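Local coordinates for protein nicotinate phosphoribosyltransferase (Porphyromonas gingivalis, PDB 2IM5) that probably catalyses the ATP-assisted joining of nicotinate to the phosphoribosyl group of 5-phospho-alpha-D-ribose 1-diphosphate, giving nicotinate ribonucleotide for NAD synthesis, at residues Asp9-Lys14 with Phe165-Arg170; Arg169-Glu174 with Leu334-Gly339. One frame throughout, in Å; residues are numbered along the deposited sequence.

Contact 1: Asp9-Lys14 with Phe165-Arg170; sequences DTDLYK and FGMRRR
The guanidinium of Arg-170 meets the carboxylate of Asp-9 at its edge, the two planes only 29° apart, whereas Arg-168 turns one face of its guanidinium to the hydroxyl of Tyr-13. The first pairing is an end-on, two-nitrogen salt bridge. Arg-170 NH1 gives a hydrogen bond to Asp-9 OD1 at 3.0 Å, and Arg-170 NH2 gives a nearly straight one to Asp-9 OD2 at 2.8 Å, both on the syn sides of the carboxylate. The arginine chain runs extended from CG to NE. Between these charged pairs Met-167 lies alongside the backbone of Thr-10, its SD 3.4 Å from Thr-10 CA; an unbranched thioether suits this run past the main chain.

The loop 165-170, between strand 162-164 and helix 173-186, makes a type I turn from Met-167 to Arg-170 and joins the start of helix 12-24 to the barrel-like domain. Tyr-13 OH stands 3.2 Å from Arg-168 NH1, too poorly angled to be bonded; Glu-120 instead binds both groups. Asp-11 OD2 lies well out of the guanidinium plane, 3.9 Å from Arg-168 NE, a long, purely electrostatic pairing. A water connects them: it donates to Asp-11 OD2 and accepts from both N and NE of Arg-168, while Ser-195 holds Asp-11 OD1. Arg-170 is shared by two carboxylates, Asp-9 and Glu-176; its two nitrogens, with Asn-196 on Asp-9 OD1, fix the rotation of the Asp-9 carboxylate.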
loop_
_atom_site.group_PDB
_atom_site.type_symbol
_atom_site.label_atom_id
_atom_site.label_comp_id
_atom_site.label_asym_id
_atom_site.label_seq_id
_atom_site.Cartn_x
_atom_site.Cartn_y
_atom_site.Cartn_z
ATOM N N ASP A 9 4.310 13.021 -3.197
ATOM C CA ASP A 9 3.056 12.839 -2.467
ATOM C C ASP A 9 2.439 11.533 -2.958
ATOM O O ASP A 9 1.514 11.519 -3.774
ATOM C CB ASP A 9 2.112 14.025 -2.715
ATOM C CG ASP A 9 0.866 13.986 -1.837
ATOM O OD1 ASP A 9 0.853 13.251 -0.828
ATOM O OD2 ASP A 9 -0.105 14.706 -2.147
ATOM N N THR A 10 2.986 10.433 -2.451
ATOM C CA THR A 10 2.551 9.090 -2.809
ATOM C C THR A 10 3.119 8.145 -1.753
ATOM O O THR A 10 3.845 8.578 -0.848
ATOM C CB THR A 10 3.090 8.701 -4.213
ATOM O OG1 THR A 10 2.584 7.417 -4.598
ATOM C CG2 THR A 10 4.608 8.661 -4.207
ATOM N N ASP A 11 2.787 6.862 -1.857
ATOM C CA ASP A 11 3.282 5.881 -0.899
ATOM C C ASP A 11 4.674 5.372 -1.237
ATOM O O ASP A 11 5.040 5.250 -2.405
ATOM C CB ASP A 11 2.327 4.696 -0.797
ATOM C CG ASP A 11 1.089 5.025 0.006
ATOM O OD1 ASP A 11 1.238 5.510 1.144
ATOM O OD2 ASP A 11 -0.026 4.793 -0.499
ATOM N N LEU A 12 5.445 5.074 -0.197
ATOM C CA LEU A 12 6.799 4.570 -0.375
ATOM C C LEU A 12 6.843 3.347 -1.286
ATOM O O LEU A 12 7.689 3.254 -2.170
ATOM C CB LEU A 12 7.400 4.198 0.980
ATOM C CG LEU A 12 8.729 3.439 0.904
ATOM C CD1 LEU A 12 9.802 4.352 0.317
ATOM C CD2 LEU A 12 9.134 2.954 2.296
ATOM N N TYR A 13 5.916 2.416 -1.084
ATOM C CA TYR A 13 5.924 1.195 -1.873
ATOM C C TYR A 13 5.794 1.407 -3.375
ATOM O O TYR A 13 6.186 0.540 -4.154
ATOM C CB TYR A 13 4.861 0.213 -1.357
ATOM C CG TYR A 13 3.431 0.502 -1.767
ATOM C CD1 TYR A 13 2.936 0.077 -3.004
ATOM C CD2 TYR A 13 2.558 1.161 -0.900
ATOM C CE1 TYR A 13 1.608 0.296 -3.361
ATOM C CE2 TYR A 13 1.226 1.388 -1.247
ATOM C CZ TYR A 13 0.756 0.949 -2.480
ATOM O OH TYR A 13 -0.569 1.153 -2.823
ATOM N N LYS A 14 5.258 2.551 -3.789
ATOM C CA LYS A 14 5.126 2.827 -5.214
ATOM C C LYS A 14 6.525 2.988 -5.812
ATOM O O LYS A 14 6.789 2.529 -6.928
ATOM C CB LYS A 14 4.287 4.090 -5.444
ATOM C CG LYS A 14 2.844 3.992 -4.911
ATOM C CD LYS A 14 1.868 3.304 -5.877
ATOM C CE LYS A 14 2.225 1.843 -6.163
ATOM N NZ LYS A 14 1.157 1.129 -6.936
ATOM N N PHE A 165 -0.257 5.003 7.419
ATOM C CA PHE A 165 -0.515 4.404 6.104
ATOM C C PHE A 165 -1.884 4.828 5.553
ATOM O O PHE A 165 -2.566 4.003 4.949
ATOM C CB PHE A 165 -0.574 2.866 6.193
ATOM C CG PHE A 165 0.732 2.187 6.489
ATOM C CD1 PHE A 165 1.927 2.891 6.533
ATOM C CD2 PHE A 165 0.757 0.807 6.694
ATOM C CE1 PHE A 165 3.138 2.231 6.776
ATOM C CE2 PHE A 165 1.954 0.136 6.937
ATOM C CZ PHE A 165 3.149 0.850 6.978
ATOM N N GLY A 166 -2.307 6.072 5.736
ATOM C CA GLY A 166 -3.638 6.419 5.249
ATOM C C GLY A 166 -3.792 7.370 4.072
ATOM O O GLY A 166 -4.850 7.985 3.908
ATOM N N MET A 167 -2.765 7.487 3.242
ATOM C CA MET A 167 -2.819 8.393 2.105
ATOM C C MET A 167 -3.949 8.164 1.096
ATOM O O MET A 167 -4.717 9.074 0.796
ATOM C CB MET A 167 -1.472 8.388 1.377
ATOM C CG MET A 167 -1.536 8.905 -0.050
ATOM S SD MET A 167 0.030 9.582 -0.624
ATOM C CE MET A 167 -0.581 10.822 -1.746
ATOM N N ARG A 168 -4.053 6.949 0.575
ATOM C CA ARG A 168 -5.068 6.650 -0.424
ATOM C C ARG A 168 -6.506 7.039 -0.095
ATOM O O ARG A 168 -7.267 7.388 -0.995
ATOM C CB ARG A 168 -5.002 5.177 -0.800
ATOM C CG ARG A 168 -3.857 4.874 -1.749
ATOM C CD ARG A 168 -3.695 3.376 -1.952
ATOM N NE ARG A 168 -3.363 2.730 -0.690
ATOM C CZ ARG A 168 -3.273 1.419 -0.524
ATOM N NH1 ARG A 168 -3.490 0.605 -1.549
ATOM N NH2 ARG A 168 -2.966 0.924 0.669
ATOM N N ARG A 169 -6.881 6.993 1.181
ATOM C CA ARG A 169 -8.245 7.351 1.564
ATOM C C ARG A 169 -8.350 8.566 2.476
ATOM O O ARG A 169 -9.368 8.759 3.138
ATOM C CB ARG A 169 -8.931 6.158 2.224
ATOM C CG ARG A 169 -9.194 5.039 1.244
ATOM C CD ARG A 169 -9.899 3.872 1.885
ATOM N NE ARG A 169 -10.073 2.800 0.915
ATOM C CZ ARG A 169 -10.692 1.656 1.179
ATOM N NH1 ARG A 169 -11.196 1.440 2.388
ATOM N NH2 ARG A 169 -10.803 0.730 0.235
ATOM N N ARG A 170 -7.301 9.381 2.509
ATOM C CA ARG A 170 -7.299 10.575 3.342
ATOM C C ARG A 170 -8.444 11.510 2.930
ATOM O O ARG A 170 -8.889 11.485 1.779
ATOM C CB ARG A 170 -5.967 11.306 3.194
ATOM C CG ARG A 170 -5.726 11.893 1.806
ATOM C CD ARG A 170 -4.301 12.420 1.673
ATOM N NE ARG A 170 -4.045 13.029 0.369
ATOM C CZ ARG A 170 -2.831 13.332 -0.081
ATOM N NH1 ARG A 170 -1.763 13.082 0.671
ATOM N NH2 ARG A 170 -2.682 13.873 -1.283
HETATM O O HOH W 1 -2.207 4.796 1.082
#

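Contact 2: Arg169-Glu174 with Leu334-Gly339; sequences RRFSLE and LTNDVG
The CA atoms of Arg-170 and Thr-335 are 4.6 Å apart, and beside them Phe-171 N donates to Thr-335 O at 3.0 Å. Asn-336 returns a bond the other way, from its side-chain ND2 to Arg-169 O at 2.9 Å, with the acceptor close to the amide plane. An asparagine suits this place because the other hydrogen of its amide can serve Tyr-132 OH. Its OD1 is buried without a polar partner, lying near the edge of the Phe-171 ring, whose plane is almost perpendicular to the amide.

Both segments follow neighbouring parallel strands, 162-164 and 325-330, of the barrel-like domain of this phosphoribosyltransferase family. Ser-172 is the N-cap of helix 173-186, its OG bonded to Val-175 N, while Asn-336 is the first residue to leave helix 332-335.

Phe-171, with CG anti to the backbone N (chi1 -177°), brings CD1 to 3.7 Å from Val-338 CG2, and Tyr-132 stacks on its ring. The branched valine offers both methyls to the phenylalanine, CG1 approaching Phe-171 CB and CG. Thr-335 packs its CB 3.7 Å from Arg-170 CB.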
loop_
_atom_site.group_PDB
_atom_site.type_symbol
_atom_site.label_atom_id
_atom_site.label_comp_id
_atom_site.label_asym_id
_atom_site.label_seq_id
_atom_site.Cartn_x
_atom_site.Cartn_y
_atom_site.Cartn_z
ATOM N N ARG A 169 -6.881 6.993 1.181
ATOM C CA ARG A 169 -8.245 7.351 1.564
ATOM C C ARG A 169 -8.350 8.566 2.476
ATOM O O ARG A 169 -9.368 8.759 3.138
ATOM C CB ARG A 169 -8.931 6.158 2.224
ATOM C CG ARG A 169 -9.194 5.039 1.244
ATOM C CD ARG A 169 -9.899 3.872 1.885
ATOM N NE ARG A 169 -10.073 2.800 0.915
ATOM C CZ ARG A 169 -10.692 1.656 1.179
ATOM N NH1 ARG A 169 -11.196 1.440 2.388
ATOM N NH2 ARG A 169 -10.803 0.730 0.235
ATOM N N ARG A 170 -7.301 9.381 2.509
ATOM C CA ARG A 170 -7.299 10.575 3.342
ATOM C C ARG A 170 -8.444 11.510 2.930
ATOM O O ARG A 170 -8.889 11.485 1.779
ATOM C CB ARG A 170 -5.967 11.306 3.194
ATOM C CG ARG A 170 -5.726 11.893 1.806
ATOM C CD ARG A 170 -4.301 12.420 1.673
ATOM N NE ARG A 170 -4.045 13.029 0.369
ATOM C CZ ARG A 170 -2.831 13.332 -0.081
ATOM N NH1 ARG A 170 -1.763 13.082 0.671
ATOM N NH2 ARG A 170 -2.682 13.873 -1.283
ATOM N N PHE A 171 -8.921 12.325 3.869
ATOM C CA PHE A 171 -9.988 13.273 3.569
ATOM C C PHE A 171 -9.420 14.289 2.582
ATOM O O PHE A 171 -10.081 14.683 1.626
ATOM C CB PHE A 171 -10.448 13.992 4.843
ATOM C CG PHE A 171 -11.605 14.937 4.623
ATOM C CD1 PHE A 171 -12.920 14.476 4.656
ATOM C CD2 PHE A 171 -11.377 16.283 4.365
ATOM C CE1 PHE A 171 -13.990 15.349 4.437
ATOM C CE2 PHE A 171 -12.437 17.163 4.141
ATOM C CZ PHE A 171 -13.744 16.694 4.179
ATOM N N SER A 172 -8.185 14.707 2.829
ATOM C CA SER A 172 -7.490 15.665 1.972
ATOM C C SER A 172 -6.013 15.692 2.358
ATOM O O SER A 172 -5.629 15.186 3.416
ATOM C CB SER A 172 -8.065 17.071 2.155
ATOM O OG SER A 172 -7.864 17.523 3.482
ATOM N N LEU A 173 -5.195 16.298 1.501
ATOM C CA LEU A 173 -3.762 16.414 1.760
ATOM C C LEU A 173 -3.596 17.233 3.041
ATOM O O LEU A 173 -2.781 16.915 3.914
ATOM C CB LEU A 173 -3.078 17.157 0.603
ATOM C CG LEU A 173 -1.566 17.017 0.345
ATOM C CD1 LEU A 173 -1.043 18.345 -0.199
ATOM C CD2 LEU A 173 -0.805 16.645 1.600
ATOM N N GLU A 174 -4.385 18.293 3.137
ATOM C CA GLU A 174 -4.352 19.195 4.280
ATOM C C GLU A 174 -4.624 18.454 5.584
ATOM O O GLU A 174 -3.949 18.680 6.583
ATOM C CB GLU A 174 -5.373 20.311 4.069
ATOM C CG GLU A 174 -5.439 21.325 5.184
ATOM C CD GLU A 174 -6.299 22.507 4.808
ATOM O OE1 GLU A 174 -7.444 22.291 4.345
ATOM O OE2 GLU A 174 -5.830 23.651 4.971
ATOM N N LEU A 334 -6.741 7.545 10.998
ATOM C CA LEU A 334 -5.970 8.755 11.248
ATOM C C LEU A 334 -6.180 9.836 10.194
ATOM O O LEU A 334 -6.344 11.005 10.525
ATOM C CB LEU A 334 -4.469 8.422 11.317
ATOM C CG LEU A 334 -3.971 7.478 12.420
ATOM C CD1 LEU A 334 -2.478 7.240 12.275
ATOM C CD2 LEU A 334 -4.274 8.089 13.783
ATOM N N THR A 335 -6.185 9.445 8.923
ATOM C CA THR A 335 -6.305 10.414 7.834
ATOM C C THR A 335 -7.715 10.774 7.380
ATOM O O THR A 335 -7.891 11.672 6.560
ATOM C CB THR A 335 -5.524 9.932 6.609
ATOM O OG1 THR A 335 -6.146 8.743 6.106
ATOM C CG2 THR A 335 -4.072 9.617 6.989
ATOM N N ASN A 336 -8.715 10.064 7.881
ATOM C CA ASN A 336 -10.082 10.376 7.503
ATOM C C ASN A 336 -11.015 10.107 8.676
ATOM O O ASN A 336 -11.767 9.135 8.677
ATOM C CB ASN A 336 -10.516 9.555 6.289
ATOM C CG ASN A 336 -11.690 10.180 5.564
ATOM O OD1 ASN A 336 -12.536 10.834 6.187
ATOM N ND2 ASN A 336 -11.758 9.978 4.250
ATOM N N ASP A 337 -10.939 10.981 9.672
ATOM C CA ASP A 337 -11.757 10.895 10.882
ATOM C C ASP A 337 -12.015 12.358 11.260
ATOM O O ASP A 337 -11.660 12.822 12.348
ATOM C CB ASP A 337 -10.967 10.163 11.974
ATOM C CG ASP A 337 -11.736 10.035 13.273
ATOM O OD1 ASP A 337 -12.990 10.074 13.239
ATOM O OD2 ASP A 337 -11.083 9.876 14.331
ATOM N N VAL A 338 -12.636 13.075 10.332
ATOM C CA VAL A 338 -12.900 14.496 10.490
ATOM C C VAL A 338 -14.228 14.897 11.120
ATOM O O VAL A 338 -14.575 16.084 11.132
ATOM C CB VAL A 338 -12.773 15.200 9.125
ATOM C CG1 VAL A 338 -11.404 14.909 8.522
ATOM C CG2 VAL A 338 -13.877 14.728 8.191
ATOM N N GLY A 339 -14.963 13.921 11.644
ATOM C CA GLY A 339 -16.239 14.210 12.270
ATOM C C GLY A 339 -17.321 14.640 11.291
ATOM O O GLY A 339 -17.087 14.748 10.081
#

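From the N terminus, the chain passes through 9-14 into helix 12-24 and, some 150 residues later, returns at 165-170; contact 1 closes that loop and joins the N-terminal region to the parallel-sheet domain. Contact 2 begins where contact 1 ends, sharing Arg-169 and Arg-170, and closes a second loop of similar length at 334-339. It ties the loops after two adjacent parallel strands together, near the start of helix 173-186 and the end of helix 332-335. The loops thus follow one another, overlapping by those two residues, and neither nests inside the other. Contacts 1 and 2 have their centres about 12 Å apart. A probable hydrogen bond between Thr-335 OG1 and Gly-166 O links them directly, and Leu-173 packs against Asp-9.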